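Local coordinates for importin subunit beta-1 (Saccharomyces cerevisiae, PDB 5OWU), which carries proteins into the nucleus as the importin beta subunit, working with importin alpha, which binds the classical nuclear localization signal of the cargo, at residues Ala686-Asn691 / Arg696-Ala701; Pro719-Ile724 / Phe773-Thr778; Lys749-Val754 / Phe780-Gln785. All coordinates share one frame; numbering follows the deposited sequence.

In the fold
All three contacts belong to the HEAT solenoid. Contact 1 lies inside repeat 16 and joins its two helices beside their connecting loop. Contacts 2 and 3 both link repeat 17 to repeat 18 through helix 776-788 and the residues leading into it. Contact 3 is the buried one and rests mainly on apolar side chains round a phenylalanine ring, with a backbone oxygen at its edge. The centre of contact 2 lies about 34 Å from the centre of the chain, further out than contacts 1 and 3. It adds a straight tyrosine-asparagine hydrogen bond to a leucine contact. Contact 1 is partly buried and apolar, and K699 and P700 touch contact 3.

Contact 1: residues Ala686-Asn691 / Arg696-Ala701; sequences AQMISN and RELKPA
HEAT repeat 16 is a helical hairpin, and M688 and I689 meet L698 and K699 where its chain turns from helix 675-689 to helix 698-713. The main pair is M688 and L698. Their side chains cross at about a right angle. M688 CE lies 3.8 Å from L698 CD1. The other leucine branch reaches back to the root of the methionine, with L698 CD2 4.1 Å from M688 CB. The two leucine methyls thus touch both ends of the methionine chain. M688 starts with CG anti to its carbonyl carbon (chi1 -68°) and bends at chi3 (57°). The bend brings the terminal methyl onto the leucine. Both residues are buried, and helix 655-669 adds to their surroundings: V660 touches M688, while S656 and I657 touch L698.

I689 makes the second, lighter contact. Its CD1 packs 4.1 Å from the backbone atom K699 O and also approaches the base of the lysine chain at CG. The lysine end leads away from this contact. The backbones are nearest here, with I689 CA 6.0 Å from K699 CA.

Bonds within 686-691 shape the chain here. Q687 O accepts from S690 N and also from S690 OG, at 2.9 Å to the hydroxyl oxygen. Both donors come from the same face of the carbonyl plane. M688 O takes N691 N. N691 OD1 bonds to N693 N, an Asx turn in the link between the helices. R696 makes a cation-pi contact with Y746 of helix 741-764, and its carbonyl oxygen accepts from the Y746 hydroxyl. Apolar packing between paired helices next to their connecting loop is characteristic of a HEAT repeat.

Contact 2: residues Pro719-Ile724 / Phe773-Thr778; sequences PYLNDI and FPYVGT
The Y775 ring has N722 ND2 at its edge, in the ring plane at the hydroxyl end, and CG of the neighbouring P774 over one face, offset toward the rim. L721 comes at the ring obliquely. The amide of N722 is the other flat group. Its plane and the ring plane are 46° apart.

One hydrogen bond spans the contact. N722 ND2 donates to Y775 OH at 2.8 Å. The N-H points almost straight at the oxygen (178°), and that oxygen lies in the amide plane. The asparagine side chain crosses the tyrosine at about a right angle. Its CG stands anti to the backbone N, which carries the amide toward the tyrosine, and chi2 (-116°) turns its nitrogen to the hydroxyl. The hydroxyl also sits close to the helix backbone, with Y775 OH 3.4 Å from N722 CA.

L721 supplies the apolar half. L721 CD2 lies 3.7 Å from Y775 CE2, and L721 CG is nearly as near to the same ring carbon. The two side chains slide past each other in opposite directions. L721 is buried, with I761 and L765 also against it, while the ring of Y775 touches M725 as well. A phenylalanine in place of Y775 has no hydroxyl, so the N722 amide would probably lose this acceptor and be freer to turn.

The tyrosine stands in segment 773-778, which runs into helix 776-788, and its ring spans the distance to helix 718-732. A second tie follows further along, where T778 O accepts from Q732 NE2. Helix 718-732 belongs to HEAT 17 and Y775 to HEAT 18. Such side-by-side packing of successive repeats is typical of a HEAT solenoid.

Contact 3: residues Lys749-Val754 / Phe780-Gln785; sequences KVLEAV and FQFIAQ
F782 has CG anti to its backbone N (chi1 174°), which sends its ring across to helix 741-764. There V754 CG1 is laid over one face of the ring, and L751 CD2 comes beside it.

The V754 contact is a CH-pi interaction. V754 CG1 lies 4.0 Å from the F782 ring centroid, 25° off the ring normal. It is displaced toward the rim on the CD1 side, with V754 CG1 3.7 Å from F782 CD1. L751 takes the ring in two ways. L751 CD2 packs 3.8 Å from F782 CE1. The backbone atom L751 O sits at the ring edge, near its plane, and is 3.0 Å from F782 CZ. That is a close approach. The edge of an aromatic ring is its more positive part, so the carbonyl oxygen is probably a favourable neighbour. Valine over a face and leucine beside the edge together probably limit how the phenylalanine can turn.

Q785, one turn further on, crosses L751 at about a right angle. L751 CD2 lies 3.6 Å from Q785 OE1. The amide nitrogen of Q785 has a different task: NE2 bonds to Q732 O on helix 718-732. That helix also packs here, since Q732 touches both V754 and F782.

The axes of segments 749-754 and 780-785 come within 11.0 Å of each other, and their directions differ by 136°. The backbones are nearest at the ring-bearing residue, with L751 CA 8.1 Å from F782 CA. The side chains bridge that separation. A phenylalanine ring packed between helices of successive repeats, HEAT 17 and HEAT 18, is typical of the apolar layer between successive repeats of a HEAT solenoid.

Contact 1: residues Ala686-Asn691 / Arg696-Ala701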
loop_
_atom_site.group_PDB
_atom_site.type_symbol
_atom_site.label_atom_id
_atom_site.label_comp_id
_atom_site.label_asym_id
_atom_site.label_seq_id
_atom_site.Cartn_x
_atom_site.Cartn_y
_atom_site.Cartn_z
ATOM N N ALA A 686 13.715 21.021 16.654
ATOM C CA ALA A 686 13.715 22.061 15.634
ATOM C C ALA A 686 14.833 21.820 14.631
ATOM O O ALA A 686 14.630 21.954 13.418
ATOM C CB ALA A 686 13.844 23.439 16.283
ATOM N N GLN A 687 16.013 21.427 15.115
ATOM C CA GLN A 687 17.095 21.079 14.205
ATOM C C GLN A 687 16.700 19.894 13.330
ATOM O O GLN A 687 16.841 19.937 12.102
ATOM C CB GLN A 687 18.364 20.767 14.996
ATOM C CG GLN A 687 18.835 21.897 15.898
ATOM C CD GLN A 687 19.762 21.413 17.004
ATOM O OE1 GLN A 687 20.616 20.552 16.783
ATOM N NE2 GLN A 687 19.587 21.957 18.207
ATOM N N MET A 688 16.162 18.837 13.949
ATOM C CA MET A 688 15.922 17.597 13.216
ATOM C C MET A 688 15.007 17.833 12.025
ATOM O O MET A 688 15.329 17.455 10.893
ATOM C CB MET A 688 15.316 16.546 14.140
ATOM C CG MET A 688 16.246 16.030 15.212
ATOM S SD MET A 688 15.321 15.213 16.525
ATOM C CE MET A 688 14.437 13.965 15.598
ATOM N N ILE A 689 13.851 18.457 12.264
ATOM C CA ILE A 689 12.880 18.657 11.199
ATOM C C ILE A 689 13.358 19.670 10.171
ATOM O O ILE A 689 12.764 19.768 9.092
ATOM C CB ILE A 689 11.517 19.062 11.804
ATOM C CG1 ILE A 689 10.393 18.807 10.794
ATOM C CG2 ILE A 689 11.525 20.526 12.278
ATOM C CD1 ILE A 689 8.995 18.928 11.376
ATOM N N SER A 690 14.431 20.407 10.469
ATOM C CA SER A 690 15.023 21.334 9.515
ATOM C C SER A 690 16.165 20.713 8.722
ATOM O O SER A 690 16.768 21.400 7.890
ATOM C CB SER A 690 15.537 22.583 10.239
ATOM O OG SER A 690 16.908 22.448 10.580
ATOM N N ASN A 691 16.479 19.440 8.957
ATOM C CA ASN A 691 17.595 18.782 8.286
ATOM C C ASN A 691 17.129 18.233 6.941
ATOM O O ASN A 691 16.194 17.419 6.910
ATOM C CB ASN A 691 18.134 17.656 9.146
ATOM C CG ASN A 691 19.445 17.109 8.637
ATOM O OD1 ASN A 691 19.743 17.178 7.446
ATOM N ND2 ASN A 691 20.241 16.560 9.541
ATOM N N ARG A 696 11.396 10.997 5.228
ATOM C CA ARG A 696 10.071 11.605 5.244
ATOM C C ARG A 696 9.328 11.273 6.535
ATOM O O ARG A 696 8.706 12.151 7.147
ATOM C CB ARG A 696 9.279 11.159 4.011
ATOM C CG ARG A 696 8.976 9.668 3.938
ATOM C CD ARG A 696 8.048 9.333 2.771
ATOM N NE ARG A 696 8.610 9.697 1.468
ATOM C CZ ARG A 696 8.216 10.723 0.715
ATOM N NH1 ARG A 696 7.236 11.529 1.102
ATOM N NH2 ARG A 696 8.810 10.945 -0.450
ATOM N N GLU A 697 9.425 10.020 6.993
ATOM C CA GLU A 697 8.674 9.585 8.167
ATOM C C GLU A 697 9.007 10.401 9.411
ATOM O O GLU A 697 8.241 10.370 10.378
ATOM C CB GLU A 697 8.933 8.102 8.454
ATOM C CG GLU A 697 8.405 7.133 7.393
ATOM C CD GLU A 697 9.321 7.000 6.183
ATOM O OE1 GLU A 697 10.503 7.391 6.274
ATOM O OE2 GLU A 697 8.859 6.502 5.135
ATOM N N LEU A 698 10.128 11.126 9.412
ATOM C CA LEU A 698 10.486 11.926 10.578
ATOM C C LEU A 698 9.547 13.110 10.739
ATOM O O LEU A 698 9.151 13.443 11.864
ATOM C CB LEU A 698 11.936 12.396 10.469
ATOM C CG LEU A 698 12.497 13.048 11.738
ATOM C CD1 LEU A 698 12.742 12.008 12.822
ATOM C CD2 LEU A 698 13.770 13.822 11.444
ATOM N N LYS A 699 9.162 13.743 9.632
ATOM C CA LYS A 699 8.342 14.950 9.729
ATOM C C LYS A 699 7.061 14.721 10.525
ATOM O O LYS A 699 6.821 15.464 11.493
ATOM C CB LYS A 699 8.051 15.479 8.320
ATOM C CG LYS A 699 7.011 16.582 8.253
ATOM C CD LYS A 699 7.231 17.480 7.035
ATOM C CE LYS A 699 5.923 18.058 6.522
ATOM N NZ LYS A 699 6.120 19.267 5.663
ATOM N N PRO A 700 6.209 13.747 10.198
ATOM C CA PRO A 700 4.999 13.556 11.018
ATOM C C PRO A 700 5.301 13.266 12.481
ATOM O O PRO A 700 4.674 13.860 13.372
ATOM C CB PRO A 700 4.284 12.383 10.324
ATOM C CG PRO A 700 5.309 11.757 9.425
ATOM C CD PRO A 700 6.238 12.848 9.033
ATOM N N ALA A 701 6.268 12.388 12.757
ATOM C CA ALA A 701 6.608 12.058 14.137
ATOM C C ALA A 701 6.892 13.319 14.949
ATOM O O ALA A 701 6.284 13.552 16.003
ATOM C CB ALA A 701 7.812 11.117 14.165
#

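Contact 2: residues Pro719-Ile724 / Phe773-Thr778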
loop_
_atom_site.group_PDB
_atom_site.type_symbol
_atom_site.label_atom_id
_atom_site.label_comp_id
_atom_site.label_asym_id
_atom_site.label_seq_id
_atom_site.Cartn_x
_atom_site.Cartn_y
_atom_site.Cartn_z
ATOM N N PRO A 719 6.333 30.403 24.312
ATOM C CA PRO A 719 7.413 30.991 23.503
ATOM C C PRO A 719 7.728 30.217 22.230
ATOM O O PRO A 719 8.244 30.817 21.282
ATOM C CB PRO A 719 8.608 31.005 24.467
ATOM C CG PRO A 719 7.979 31.065 25.818
ATOM C CD PRO A 719 6.748 30.213 25.709
ATOM N N TYR A 720 7.432 28.919 22.167
ATOM C CA TYR A 720 7.659 28.134 20.953
ATOM C C TYR A 720 6.465 28.153 20.003
ATOM O O TYR A 720 6.614 27.808 18.817
ATOM C CB TYR A 720 7.991 26.682 21.323
ATOM C CG TYR A 720 9.012 26.549 22.429
ATOM C CD1 TYR A 720 10.369 26.487 22.145
ATOM C CD2 TYR A 720 8.621 26.482 23.758
ATOM C CE1 TYR A 720 11.307 26.364 23.155
ATOM C CE2 TYR A 720 9.559 26.360 24.778
ATOM C CZ TYR A 720 10.898 26.310 24.468
ATOM O OH TYR A 720 11.838 26.197 25.472
ATOM N N LEU A 721 5.305 28.598 20.487
ATOM C CA LEU A 721 4.052 28.390 19.773
ATOM C C LEU A 721 4.117 28.925 18.345
ATOM O O LEU A 721 3.844 28.195 17.384
ATOM C CB LEU A 721 2.913 29.044 20.555
ATOM C CG LEU A 721 1.511 28.895 19.984
ATOM C CD1 LEU A 721 1.125 27.428 19.859
ATOM C CD2 LEU A 721 0.528 29.642 20.872
ATOM N N ASN A 722 4.495 30.195 18.178
ATOM C CA ASN A 722 4.514 30.763 16.836
ATOM C C ASN A 722 5.297 29.865 15.889
ATOM O O ASN A 722 4.771 29.416 14.861
ATOM C CB ASN A 722 5.097 32.179 16.846
ATOM C CG ASN A 722 4.805 32.924 15.557
ATOM O OD1 ASN A 722 5.713 33.267 14.807
ATOM N ND2 ASN A 722 3.524 33.141 15.277
ATOM N N ASP A 723 6.536 29.521 16.259
ATOM C CA ASP A 723 7.342 28.715 15.350
ATOM C C ASP A 723 6.627 27.414 15.017
ATOM O O ASP A 723 6.485 27.047 13.841
ATOM C CB ASP A 723 8.714 28.431 15.952
ATOM C CG ASP A 723 9.599 29.655 15.979
ATOM O OD1 ASP A 723 9.358 30.591 15.185
ATOM O OD2 ASP A 723 10.539 29.670 16.797
ATOM N N ILE A 724 6.112 26.731 16.042
ATOM C CA ILE A 724 5.473 25.438 15.808
ATOM C C ILE A 724 4.259 25.620 14.914
ATOM O O ILE A 724 4.042 24.846 13.968
ATOM C CB ILE A 724 5.108 24.769 17.149
ATOM C CG1 ILE A 724 6.367 24.438 17.968
ATOM C CG2 ILE A 724 4.239 23.529 16.946
ATOM C CD1 ILE A 724 7.589 23.985 17.189
ATOM N N PHE A 773 -5.524 32.484 20.347
ATOM C CA PHE A 773 -6.482 33.240 19.539
ATOM C C PHE A 773 -6.056 33.456 18.092
ATOM O O PHE A 773 -6.874 33.206 17.191
ATOM C CB PHE A 773 -6.763 34.584 20.226
ATOM C CG PHE A 773 -7.718 35.464 19.466
ATOM C CD1 PHE A 773 -9.039 35.085 19.293
ATOM C CD2 PHE A 773 -7.295 36.669 18.932
ATOM C CE1 PHE A 773 -9.921 35.890 18.597
ATOM C CE2 PHE A 773 -8.178 37.479 18.230
ATOM C CZ PHE A 773 -9.488 37.086 18.065
ATOM N N PRO A 774 -4.835 33.912 17.788
ATOM C CA PRO A 774 -4.501 34.219 16.389
ATOM C C PRO A 774 -4.334 33.002 15.490
ATOM O O PRO A 774 -4.037 33.174 14.302
ATOM C CB PRO A 774 -3.180 34.999 16.511
ATOM C CG PRO A 774 -2.597 34.554 17.805
ATOM C CD PRO A 774 -3.759 34.326 18.712
ATOM N N TYR A 775 -4.514 31.786 16.005
ATOM C CA TYR A 775 -4.348 30.572 15.219
ATOM C C TYR A 775 -5.651 29.815 15.012
ATOM O O TYR A 775 -5.647 28.769 14.348
ATOM C CB TYR A 775 -3.322 29.654 15.897
ATOM C CG TYR A 775 -2.029 30.360 16.199
ATOM C CD1 TYR A 775 -1.169 30.721 15.176
ATOM C CD2 TYR A 775 -1.676 30.683 17.502
ATOM C CE1 TYR A 775 0.007 31.370 15.435
ATOM C CE2 TYR A 775 -0.496 31.343 17.773
ATOM C CZ TYR A 775 0.341 31.683 16.737
ATOM O OH TYR A 775 1.518 32.341 16.991
ATOM N N VAL A 776 -6.764 30.314 15.553
ATOM C CA VAL A 776 -8.024 29.576 15.490
ATOM C C VAL A 776 -8.429 29.331 14.042
ATOM O O VAL A 776 -8.784 28.208 13.662
ATOM C CB VAL A 776 -9.120 30.323 16.270
ATOM C CG1 VAL A 776 -10.483 29.688 16.052
ATOM C CG2 VAL A 776 -8.790 30.328 17.749
ATOM N N GLY A 777 -8.389 30.376 13.212
ATOM C CA GLY A 777 -8.755 30.202 11.815
ATOM C C GLY A 777 -7.895 29.168 11.115
ATOM O O GLY A 777 -8.393 28.363 10.327
ATOM N N THR A 778 -6.588 29.186 11.384
ATOM C CA THR A 778 -5.687 28.174 10.835
ATOM C C THR A 778 -6.132 26.767 11.229
ATOM O O THR A 778 -6.190 25.847 10.393
ATOM C CB THR A 778 -4.264 28.453 11.328
ATOM O OG1 THR A 778 -3.746 29.609 10.663
ATOM C CG2 THR A 778 -3.336 27.281 11.073
#

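Contact 3: residues Lys749-Val754 / Phe780-Gln785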
loop_
_atom_site.group_PDB
_atom_site.type_symbol
_atom_site.label_atom_id
_atom_site.label_comp_id
_atom_site.label_asym_id
_atom_site.label_seq_id
_atom_site.Cartn_x
_atom_site.Cartn_y
_atom_site.Cartn_z
ATOM N N LYS A 749 -0.551 10.884 6.499
ATOM C CA LYS A 749 0.215 10.764 7.735
ATOM C C LYS A 749 0.588 12.140 8.277
ATOM O O LYS A 749 0.455 12.404 9.481
ATOM C CB LYS A 749 1.461 9.913 7.501
ATOM C CG LYS A 749 1.171 8.423 7.382
ATOM C CD LYS A 749 0.940 7.793 8.749
ATOM C CE LYS A 749 0.148 6.494 8.650
ATOM N NZ LYS A 749 -1.293 6.743 8.351
ATOM N N VAL A 750 1.037 13.038 7.395
ATOM C CA VAL A 750 1.399 14.391 7.812
ATOM C C VAL A 750 0.197 15.094 8.433
ATOM O O VAL A 750 0.302 15.710 9.501
ATOM C CB VAL A 750 1.972 15.182 6.620
ATOM C CG1 VAL A 750 2.308 16.624 7.019
ATOM C CG2 VAL A 750 3.217 14.488 6.078
ATOM N N LEU A 751 -0.968 15.007 7.785
ATOM C CA LEU A 751 -2.149 15.682 8.316
ATOM C C LEU A 751 -2.576 15.085 9.654
ATOM O O LEU A 751 -2.999 15.815 10.561
ATOM C CB LEU A 751 -3.293 15.619 7.302
ATOM C CG LEU A 751 -3.056 16.400 6.004
ATOM C CD1 LEU A 751 -4.155 16.126 4.984
ATOM C CD2 LEU A 751 -2.958 17.900 6.277
ATOM N N GLU A 752 -2.466 13.763 9.804
ATOM C CA GLU A 752 -2.771 13.141 11.089
ATOM C C GLU A 752 -1.846 13.671 12.184
ATOM O O GLU A 752 -2.284 13.913 13.318
ATOM C CB GLU A 752 -2.660 11.618 10.975
ATOM C CG GLU A 752 -3.784 10.985 10.168
ATOM C CD GLU A 752 -3.598 9.500 9.936
ATOM O OE1 GLU A 752 -2.453 9.008 10.036
ATOM O OE2 GLU A 752 -4.607 8.827 9.642
ATOM N N ALA A 753 -0.560 13.863 11.857
ATOM C CA ALA A 753 0.375 14.422 12.831
ATOM C C ALA A 753 0.029 15.866 13.170
ATOM O O ALA A 753 0.176 16.292 14.323
ATOM C CB ALA A 753 1.807 14.340 12.307
ATOM N N VAL A 754 -0.415 16.643 12.179
ATOM C CA VAL A 754 -0.841 18.008 12.471
ATOM C C VAL A 754 -2.016 17.980 13.440
ATOM O O VAL A 754 -2.073 18.763 14.398
ATOM C CB VAL A 754 -1.172 18.762 11.168
ATOM C CG1 VAL A 754 -1.840 20.113 11.458
ATOM C CG2 VAL A 754 0.107 18.980 10.354
ATOM N N PHE A 780 -9.070 25.809 12.089
ATOM C CA PHE A 780 -10.326 25.490 11.422
ATOM C C PHE A 780 -10.109 25.138 9.957
ATOM O O PHE A 780 -10.815 24.274 9.428
ATOM C CB PHE A 780 -11.310 26.648 11.575
ATOM C CG PHE A 780 -12.278 26.450 12.696
ATOM C CD1 PHE A 780 -13.478 25.804 12.475
ATOM C CD2 PHE A 780 -11.977 26.880 13.981
ATOM C CE1 PHE A 780 -14.372 25.607 13.505
ATOM C CE2 PHE A 780 -12.866 26.687 15.014
ATOM C CZ PHE A 780 -14.066 26.043 14.775
ATOM N N GLN A 781 -9.132 25.766 9.294
ATOM C CA GLN A 781 -8.782 25.346 7.939
ATOM C C GLN A 781 -8.344 23.888 7.930
ATOM O O GLN A 781 -8.775 23.095 7.076
ATOM C CB GLN A 781 -7.674 26.236 7.374
ATOM C CG GLN A 781 -8.073 27.690 7.158
ATOM C CD GLN A 781 -6.881 28.576 6.817
ATOM O OE1 GLN A 781 -5.837 28.091 6.372
ATOM N NE2 GLN A 781 -7.030 29.880 7.038
ATOM N N PHE A 782 -7.486 23.507 8.884
ATOM C CA PHE A 782 -7.109 22.098 8.962
ATOM C C PHE A 782 -8.338 21.212 9.156
ATOM O O PHE A 782 -8.498 20.185 8.483
ATOM C CB PHE A 782 -6.112 21.859 10.088
ATOM C CG PHE A 782 -5.810 20.411 10.296
ATOM C CD1 PHE A 782 -4.919 19.752 9.463
ATOM C CD2 PHE A 782 -6.453 19.695 11.289
ATOM C CE1 PHE A 782 -4.658 18.410 9.636
ATOM C CE2 PHE A 782 -6.193 18.353 11.469
ATOM C CZ PHE A 782 -5.295 17.710 10.640
ATOM N N ILE A 783 -9.212 21.585 10.093
ATOM C CA ILE A 783 -10.379 20.758 10.381
ATOM C C ILE A 783 -11.225 20.594 9.125
ATOM O O ILE A 783 -11.729 19.501 8.835
ATOM C CB ILE A 783 -11.183 21.356 11.552
ATOM C CG1 ILE A 783 -10.315 21.376 12.821
ATOM C CG2 ILE A 783 -12.455 20.550 11.787
ATOM C CD1 ILE A 783 -10.987 21.959 14.060
ATOM N N ALA A 784 -11.372 21.667 8.345
ATOM C CA ALA A 784 -12.071 21.564 7.071
ATOM C C ALA A 784 -11.410 20.525 6.178
ATOM O O ALA A 784 -12.096 19.723 5.529
ATOM C CB ALA A 784 -12.109 22.929 6.379
ATOM N N GLN A 785 -10.073 20.513 6.138
ATOM C CA GLN A 785 -9.400 19.451 5.395
ATOM C C GLN A 785 -9.827 18.079 5.899
ATOM O O GLN A 785 -10.027 17.153 5.101
ATOM C CB GLN A 785 -7.883 19.596 5.489
ATOM C CG GLN A 785 -7.347 20.886 4.915
ATOM C CD GLN A 785 -5.843 20.877 4.832
ATOM O OE1 GLN A 785 -5.248 19.940 4.303
ATOM N NE2 GLN A 785 -5.217 21.914 5.366
#